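PDB 5EUF: protease from Helicobacter pylori, which probably acts as a zinc-dependent M16-family peptidase that cleaves the cytoplasmic domain of human junctional adhesion molecule A, compromising gastric epithelial cell-cell adhesion. Local coordinates for residues 16-21 with 374-379; 22-27 with 366-371; 69-74 with 80-85. One frame throughout, in Å; residues are numbered along the deposited sequence.

Contact 1. Residues 16-21 with 374-379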
loop_
_atom_site.group_PDB
_atom_site.type_symbol
_atom_site.label_atom_id
_atom_site.label_comp_id
_atom_site.label_asym_id
_atom_site.label_seq_id
_atom_site.Cartn_x
_atom_site.Cartn_y
_atom_site.Cartn_z
ATOM N N GLY B 16 25.868 -20.829 7.442
ATOM C CA GLY B 16 24.425 -20.894 7.581
ATOM C C GLY B 16 23.700 -21.405 6.350
ATOM O O GLY B 16 22.475 -21.527 6.351
ATOM N N LEU B 17 24.451 -21.701 5.295
ATOM C CA LEU B 17 23.863 -22.253 4.081
ATOM C C LEU B 17 23.396 -23.686 4.308
ATOM O O LEU B 17 24.158 -24.530 4.781
ATOM C CB LEU B 17 24.860 -22.214 2.922
ATOM C CG LEU B 17 24.302 -22.747 1.598
ATOM C CD1 LEU B 17 23.735 -21.614 0.763
ATOM C CD2 LEU B 17 25.344 -23.525 0.818
ATOM N N GLN B 18 22.140 -23.955 3.967
ATOM C CA GLN B 18 21.586 -25.293 4.099
ATOM C C GLN B 18 21.759 -26.076 2.803
ATOM O O GLN B 18 21.500 -25.561 1.716
ATOM C CB GLN B 18 20.108 -25.228 4.489
ATOM C CG GLN B 18 19.467 -26.589 4.712
ATOM C CD GLN B 18 18.051 -26.485 5.242
ATOM O OE1 GLN B 18 17.465 -25.402 5.269
ATOM N NE2 GLN B 18 17.498 -27.613 5.673
ATOM N N VAL B 19 22.206 -27.322 2.923
ATOM C CA VAL B 19 22.393 -28.178 1.759
ATOM C C VAL B 19 21.521 -29.420 1.873
ATOM O O VAL B 19 21.661 -30.200 2.813
ATOM C CB VAL B 19 23.864 -28.605 1.590
ATOM C CG1 VAL B 19 24.096 -29.165 0.195
ATOM C CG2 VAL B 19 24.789 -27.431 1.849
ATOM N N VAL B 20 20.621 -29.599 0.912
ATOM C CA VAL B 20 19.700 -30.728 0.933
ATOM C C VAL B 20 19.889 -31.630 -0.282
ATOM O O VAL B 20 19.754 -31.189 -1.427
ATOM C CB VAL B 20 18.234 -30.264 0.987
ATOM C CG1 VAL B 20 17.303 -31.466 1.037
ATOM C CG2 VAL B 20 18.007 -29.349 2.188
ATOM N N SER B 21 20.202 -32.895 -0.017
ATOM C CA SER B 21 20.382 -33.890 -1.063
ATOM C C SER B 21 19.220 -34.877 -1.069
ATOM O O SER B 21 18.909 -35.488 -0.047
ATOM C CB SER B 21 21.709 -34.632 -0.868
ATOM O OG SER B 21 21.806 -35.749 -1.733
ATOM N N ASP B 374 9.389 -25.696 -1.930
ATOM C CA ASP B 374 8.352 -24.901 -1.291
ATOM C C ASP B 374 8.319 -25.130 0.217
ATOM O O ASP B 374 8.050 -24.205 0.983
ATOM C CB ASP B 374 6.989 -25.214 -1.911
ATOM C CG ASP B 374 6.856 -24.676 -3.325
ATOM O OD1 ASP B 374 7.318 -23.541 -3.573
ATOM O OD2 ASP B 374 6.296 -25.386 -4.188
ATOM N N TYR B 375 8.615 -26.355 0.642
ATOM C CA TYR B 375 8.509 -26.716 2.053
ATOM C C TYR B 375 9.813 -26.510 2.822
ATOM O O TYR B 375 9.800 -26.364 4.043
ATOM C CB TYR B 375 8.040 -28.168 2.188
ATOM C CG TYR B 375 6.570 -28.346 1.878
ATOM C CD1 TYR B 375 6.116 -28.387 0.566
ATOM C CD2 TYR B 375 5.635 -28.457 2.898
ATOM C CE1 TYR B 375 4.774 -28.539 0.280
ATOM C CE2 TYR B 375 4.293 -28.612 2.621
ATOM C CZ TYR B 375 3.867 -28.651 1.311
ATOM O OH TYR B 375 2.529 -28.802 1.029
ATOM N N LEU B 376 10.933 -26.497 2.106
ATOM C CA LEU B 376 12.231 -26.254 2.730
ATOM C C LEU B 376 12.366 -24.807 3.184
ATOM O O LEU B 376 12.807 -24.539 4.301
ATOM C CB LEU B 376 13.366 -26.601 1.766
ATOM C CG LEU B 376 13.747 -28.073 1.674
ATOM C CD1 LEU B 376 14.632 -28.309 0.462
ATOM C CD2 LEU B 376 14.450 -28.502 2.946
ATOM N N VAL B 377 11.979 -23.879 2.313
ATOM C CA VAL B 377 12.081 -22.453 2.609
ATOM C C VAL B 377 11.184 -22.064 3.779
ATOM O O VAL B 377 11.363 -21.006 4.383
ATOM C CB VAL B 377 11.715 -21.589 1.384
ATOM C CG1 VAL B 377 12.647 -21.894 0.226
ATOM C CG2 VAL B 377 10.269 -21.821 0.980
ATOM N N GLN B 378 10.220 -22.925 4.091
ATOM C CA GLN B 378 9.314 -22.697 5.208
ATOM C C GLN B 378 9.711 -23.544 6.412
ATOM O O GLN B 378 9.120 -23.422 7.488
ATOM C CB GLN B 378 7.871 -23.010 4.803
ATOM C CG GLN B 378 7.407 -22.297 3.545
ATOM C CD GLN B 378 7.420 -20.789 3.688
ATOM O OE1 GLN B 378 7.394 -20.258 4.799
ATOM N NE2 GLN B 378 7.462 -20.088 2.560
ATOM N N ASN B 379 10.724 -24.387 6.221
ATOM C CA ASN B 379 11.134 -25.368 7.220
ATOM C C ASN B 379 9.938 -26.211 7.657
ATOM O O ASN B 379 9.593 -26.260 8.836
ATOM C CB ASN B 379 11.784 -24.684 8.426
ATOM C CG ASN B 379 12.646 -25.634 9.242
ATOM O OD1 ASN B 379 12.352 -26.826 9.346
ATOM N ND2 ASN B 379 13.719 -25.108 9.821
#
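V20 and L376 meet tip to tip, and their methyl groups make the closest part of this contact between strand 18-23 and the end of helix 365-376. V20 CG2 faces both ends of the leucine fork: it lies 3.7 Å from L376 CD2 and 3.9 Å from L376 CD1. The second methyl of the valine adds less, with V20 CG1 4.2 Å from L376 CD1. With CG set anti to its own carbonyl carbon (chi1 -82°), the leucine carries both methyls over to the strand. This is the compact part, and both residues are buried.

Toward the beginning of the strand the fit slackens. The extended chain of Q18 crosses L376 at a slant and touches it more loosely, with Q18 NE2 4.2 Å from L376 CD2; that amide nitrogen is hydrogen-bonded to S10 OG. On the helix side, V377 points away from the strand and the chain turns off in a Schellman motif, in which N379 N bonds to L376 O at 2.8 Å and N379 itself is exposed.

L381 of helix 381-385 also touches L376. V19 and S21 face helix 202-213, so the end region of helix 365-376 packs on the other face of the mixed sheet. Cohesion here is dispersive: methyls without directional bonds hold helix end to strand, and the polar group at the margin is satisfied by another strand residue.

Contact 2. Residues 22-27 with 366-371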
loop_
_atom_site.group_PDB
_atom_site.type_symbol
_atom_site.label_atom_id
_atom_site.label_comp_id
_atom_site.label_asym_id
_atom_site.label_seq_id
_atom_site.Cartn_x
_atom_site.Cartn_y
_atom_site.Cartn_z
ATOM N N VAL B 22 18.571 -35.025 -2.220
ATOM C CA VAL B 22 17.460 -35.962 -2.351
ATOM C C VAL B 22 17.753 -36.984 -3.448
ATOM O O VAL B 22 17.354 -36.801 -4.598
ATOM C CB VAL B 22 16.133 -35.237 -2.666
ATOM C CG1 VAL B 22 14.953 -36.182 -2.482
ATOM C CG2 VAL B 22 15.971 -34.013 -1.783
ATOM N N PRO B 23 18.465 -38.064 -3.093
ATOM C CA PRO B 23 18.858 -39.092 -4.062
ATOM C C PRO B 23 17.667 -39.817 -4.675
ATOM O O PRO B 23 16.641 -39.998 -4.018
ATOM C CB PRO B 23 19.703 -40.061 -3.227
ATOM C CG PRO B 23 20.147 -39.271 -2.051
ATOM C CD PRO B 23 19.026 -38.326 -1.758
ATOM N N LEU B 24 17.813 -40.219 -5.933
ATOM C CA LEU B 24 16.807 -41.019 -6.616
ATOM C C LEU B 24 17.480 -42.158 -7.375
ATOM O O LEU B 24 18.003 -41.959 -8.473
ATOM C CB LEU B 24 15.978 -40.158 -7.575
ATOM C CG LEU B 24 15.057 -39.090 -6.973
ATOM C CD1 LEU B 24 14.311 -38.342 -8.071
ATOM C CD2 LEU B 24 14.080 -39.703 -5.984
ATOM N N GLU B 25 17.479 -43.345 -6.775
ATOM C CA GLU B 25 18.050 -44.527 -7.411
ATOM C C GLU B 25 17.268 -44.879 -8.671
ATOM O O GLU B 25 17.855 -45.129 -9.726
ATOM C CB GLU B 25 18.059 -45.710 -6.442
ATOM N N ASN B 26 15.940 -44.878 -8.557
ATOM C CA ASN B 26 15.055 -45.109 -9.697
ATOM C C ASN B 26 15.111 -43.955 -10.694
ATOM O O ASN B 26 14.088 -43.369 -11.049
ATOM C CB ASN B 26 13.615 -45.325 -9.223
ATOM N N LYS B 27 16.326 -43.646 -11.132
ATOM C CA LYS B 27 16.603 -42.591 -12.095
ATOM C C LYS B 27 18.060 -42.745 -12.511
ATOM O O LYS B 27 18.881 -43.203 -11.716
ATOM C CB LYS B 27 16.338 -41.206 -11.500
ATOM N N SER B 366 12.677 -33.073 -11.347
ATOM C CA SER B 366 12.154 -31.713 -11.444
ATOM C C SER B 366 10.925 -31.531 -10.564
ATOM O O SER B 366 10.752 -30.493 -9.926
ATOM C CB SER B 366 11.804 -31.369 -12.893
ATOM O OG SER B 366 12.910 -31.584 -13.751
ATOM N N ASP B 367 10.069 -32.549 -10.544
ATOM C CA ASP B 367 8.844 -32.502 -9.759
ATOM C C ASP B 367 9.149 -32.591 -8.270
ATOM O O ASP B 367 8.585 -31.847 -7.466
ATOM C CB ASP B 367 7.897 -33.628 -10.177
ATOM C CG ASP B 367 7.367 -33.453 -11.590
ATOM O OD1 ASP B 367 7.184 -32.295 -12.020
ATOM O OD2 ASP B 367 7.131 -34.475 -12.271
ATOM N N VAL B 368 10.050 -33.502 -7.910
ATOM C CA VAL B 368 10.431 -33.699 -6.515
ATOM C C VAL B 368 11.092 -32.448 -5.945
ATOM O O VAL B 368 10.821 -32.050 -4.809
ATOM C CB VAL B 368 11.382 -34.900 -6.359
ATOM C CG1 VAL B 368 11.829 -35.047 -4.914
ATOM C CG2 VAL B 368 10.703 -36.171 -6.833
ATOM N N ALA B 369 11.953 -31.826 -6.745
ATOM C CA ALA B 369 12.624 -30.598 -6.339
ATOM C C ALA B 369 11.606 -29.502 -6.039
ATOM O O ALA B 369 11.679 -28.847 -5.001
ATOM C CB ALA B 369 13.596 -30.143 -7.415
ATOM N N GLY B 370 10.656 -29.320 -6.951
ATOM C CA GLY B 370 9.609 -28.326 -6.791
ATOM C C GLY B 370 8.803 -28.508 -5.517
ATOM O O GLY B 370 8.378 -27.533 -4.898
ATOM N N LEU B 371 8.591 -29.760 -5.124
ATOM C CA LEU B 371 7.881 -30.051 -3.885
ATOM C C LEU B 371 8.710 -29.634 -2.676
ATOM O O LEU B 371 8.242 -28.879 -1.822
ATOM C CB LEU B 371 7.533 -31.538 -3.794
ATOM C CG LEU B 371 6.531 -32.073 -4.818
ATOM C CD1 LEU B 371 6.279 -33.555 -4.598
ATOM C CD2 LEU B 371 5.228 -31.291 -4.754
#
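V368 is the helix residue that reaches both V22 and L24, one with each of its methyl groups. Its CB leaves the helix in the direction of the strand, and the branches divide from there. CG1, anti to the backbone N (chi1 177°), goes to the strand end, where V22 CG1 is 4.1 Å from V368 CG1. CG2, anti to the carbonyl carbon, takes the other neighbour: L24 CD1 lies 4.4 Å from V368 CG2, at the limit of contact. The leucine gets there through an extended end, its CD1 stretching from the loop that follows the strand back toward the helix.

The two valines cross at a slant, so a single methyl of each does the touching. On the next strand, 192-198, V197 touches V368 as well as A369 and V22. P6 lies against both V22 and L24 and extends the apolar patch. Farther along the loop, N26 centres an inverse gamma turn, and N26 and K27 are poorly ordered. At the start of the helix segment, S366 OG accepts a hydrogen bond from K96 NZ.

A helix laid over one face of a mixed sheet, with branched side chains fitted against strand residues, fits the alpha+beta fold of the M16 peptidases, in which helices pack on a mixed sheet.

Contact 3. Residues 69-74 with 80-85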
loop_
_atom_site.group_PDB
_atom_site.type_symbol
_atom_site.label_atom_id
_atom_site.label_comp_id
_atom_site.label_asym_id
_atom_site.label_seq_id
_atom_site.Cartn_x
_atom_site.Cartn_y
_atom_site.Cartn_z
ATOM N N GLY B 69 25.834 -13.317 -19.372
ATOM C CA GLY B 69 25.278 -14.293 -20.290
ATOM C C GLY B 69 26.178 -15.497 -20.486
ATOM O O GLY B 69 25.802 -16.453 -21.166
ATOM N N GLU B 70 27.369 -15.455 -19.893
ATOM C CA GLU B 70 28.303 -16.572 -19.984
ATOM C C GLU B 70 27.812 -17.744 -19.139
ATOM O O GLU B 70 28.158 -18.895 -19.397
ATOM C CB GLU B 70 29.708 -16.148 -19.544
ATOM C CG GLU B 70 30.784 -17.197 -19.785
ATOM C CD GLU B 70 32.156 -16.754 -19.308
ATOM O OE1 GLU B 70 33.052 -17.617 -19.188
ATOM O OE2 GLU B 70 32.337 -15.544 -19.055
ATOM N N PHE B 71 27.005 -17.438 -18.128
ATOM C CA PHE B 71 26.349 -18.465 -17.326
ATOM C C PHE B 71 25.510 -19.372 -18.222
ATOM O O PHE B 71 25.685 -20.592 -18.221
ATOM C CB PHE B 71 25.476 -17.819 -16.244
ATOM C CG PHE B 71 24.821 -18.803 -15.306
ATOM C CD1 PHE B 71 23.652 -19.463 -15.665
ATOM C CD2 PHE B 71 25.356 -19.046 -14.053
ATOM C CE1 PHE B 71 23.048 -20.358 -14.801
ATOM C CE2 PHE B 71 24.751 -19.937 -13.184
ATOM C CZ PHE B 71 23.597 -20.594 -13.559
ATOM N N ASP B 72 24.603 -18.767 -18.984
ATOM C CA ASP B 72 23.718 -19.511 -19.877
ATOM C C ASP B 72 24.504 -20.283 -20.936
ATOM O O ASP B 72 24.209 -21.450 -21.210
ATOM C CB ASP B 72 22.717 -18.566 -20.550
ATOM C CG ASP B 72 21.618 -18.108 -19.605
ATOM O OD1 ASP B 72 21.116 -18.944 -18.823
ATOM O OD2 ASP B 72 21.256 -16.913 -19.643
ATOM N N LYS B 73 25.503 -19.626 -21.520
ATOM C CA LYS B 73 26.326 -20.239 -22.558
ATOM C C LYS B 73 26.995 -21.515 -22.052
ATOM O O LYS B 73 26.986 -22.539 -22.732
ATOM C CB LYS B 73 27.384 -19.251 -23.055
ATOM N N ILE B 74 27.563 -21.445 -20.853
ATOM C CA ILE B 74 28.209 -22.597 -20.237
ATOM C C ILE B 74 27.208 -23.722 -19.974
ATOM O O ILE B 74 27.482 -24.886 -20.278
ATOM C CB ILE B 74 28.905 -22.210 -18.915
ATOM C CG1 ILE B 74 30.174 -21.406 -19.201
ATOM C CG2 ILE B 74 29.245 -23.446 -18.099
ATOM C CD1 ILE B 74 30.957 -21.034 -17.961
ATOM N N GLY B 80 22.590 -28.497 -20.717
ATOM C CA GLY B 80 21.758 -28.298 -19.548
ATOM C C GLY B 80 20.599 -27.358 -19.804
ATOM O O GLY B 80 20.481 -26.768 -20.880
ATOM N N VAL B 81 19.728 -27.230 -18.809
ATOM C CA VAL B 81 18.615 -26.291 -18.866
ATOM C C VAL B 81 18.552 -25.499 -17.570
ATOM O O VAL B 81 18.496 -26.083 -16.489
ATOM C CB VAL B 81 17.269 -27.005 -19.088
ATOM C CG1 VAL B 81 16.129 -25.998 -19.097
ATOM C CG2 VAL B 81 17.293 -27.798 -20.380
ATOM N N SER B 82 18.567 -24.174 -17.672
ATOM C CA SER B 82 18.523 -23.330 -16.480
ATOM C C SER B 82 17.387 -22.318 -16.533
ATOM O O SER B 82 17.383 -21.419 -17.376
ATOM C CB SER B 82 19.850 -22.595 -16.288
ATOM O OG SER B 82 19.946 -21.474 -17.150
ATOM N N ASN B 83 16.426 -22.468 -15.628
ATOM C CA ASN B 83 15.356 -21.493 -15.492
ATOM C C ASN B 83 15.409 -20.824 -14.123
ATOM O O ASN B 83 16.165 -21.243 -13.245
ATOM C CB ASN B 83 13.990 -22.150 -15.713
ATOM C CG ASN B 83 12.889 -21.136 -15.996
ATOM O OD1 ASN B 83 13.162 -20.000 -16.396
ATOM N ND2 ASN B 83 11.640 -21.540 -15.784
ATOM N N ALA B 84 14.611 -19.775 -13.954
ATOM C CA ALA B 84 14.519 -19.065 -12.687
ATOM C C ALA B 84 13.113 -18.516 -12.504
ATOM O O ALA B 84 12.407 -18.263 -13.479
ATOM C CB ALA B 84 15.541 -17.944 -12.627
ATOM N N SER B 85 12.709 -18.332 -11.252
ATOM C CA SER B 85 11.396 -17.775 -10.959
ATOM C C SER B 85 11.373 -17.091 -9.602
ATOM O O SER B 85 11.957 -17.581 -8.635
ATOM C CB SER B 85 10.325 -18.864 -10.998
ATOM O OG SER B 85 10.326 -19.613 -9.796
#
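F71 and D72, consecutive residues in the first turn of helix 70-77, both turn their side chains to S82 on strand 81-86. The segment starts at G69, which holds the N-cap position; its backbone is hydrogen-bonded to F60, so the helix start is tied to the chain just after helix 51-58. E70 comes next and turns back, its OE2 accepting a hydrogen bond from K67 N.

F71 is the buried member of the contact. Its CG is anti to the backbone N (chi1 -176°), a setting that carries the ring toward the strand although CB itself does not point there. The ring offers an edge and not a face: S82 OG lies near the ring plane, 4.0 Å from F71 CE1, and S82 CB follows at 4.2 Å from the same CE1. F71 also stacks edge-to-face with F60. D72 comes from the neighbouring position on the helix and brings its carboxylate to the serine, with D72 OD1 3.3 Å from S82 OG. The hydroxyl therefore has an apolar ring edge and a carboxylate oxygen as its two neighbours here. K73 N returns to G69 O at 3.2 Å, closing the first turn. I74 faces L66 together with K104 and L108 of helix 102-113.

The zinc site is not far off: the side chains of D72 and H57, a probable zinc ligand, are about 10 Å apart. Through its phenylalanine, helix 70-77 packs on L108 and T112 of helix 102-113 and on I95 of strand 91-98. It thus lies beside strand 81-86, the outermost strand of its sheet within the chain, whose neighbour in the sheet is strand 91-98, hydrogen-bonded to it through V81, N83 and S85.

Overall arrangement
Contacts 1 and 2 are successive parts of one interface, with centres about 15 Å apart: strand 18-23 runs past helix 365-376 in the opposite sense, its early residues meeting the helix end and its late ones an earlier turn. Contact 3 lies about 22 Å from contact 1 and about 20 Å from contact 2, centre to centre, on the same six-stranded sheet but at strand 81-86, one of its edges. Contacts 1 and 2 join pieces over 330 residues apart, whereas contact 3 is local and falls within that span. An early strand is thus covered by a helix from late in the chain, in the domain whose helices supply the zinc ligands H53 and E133.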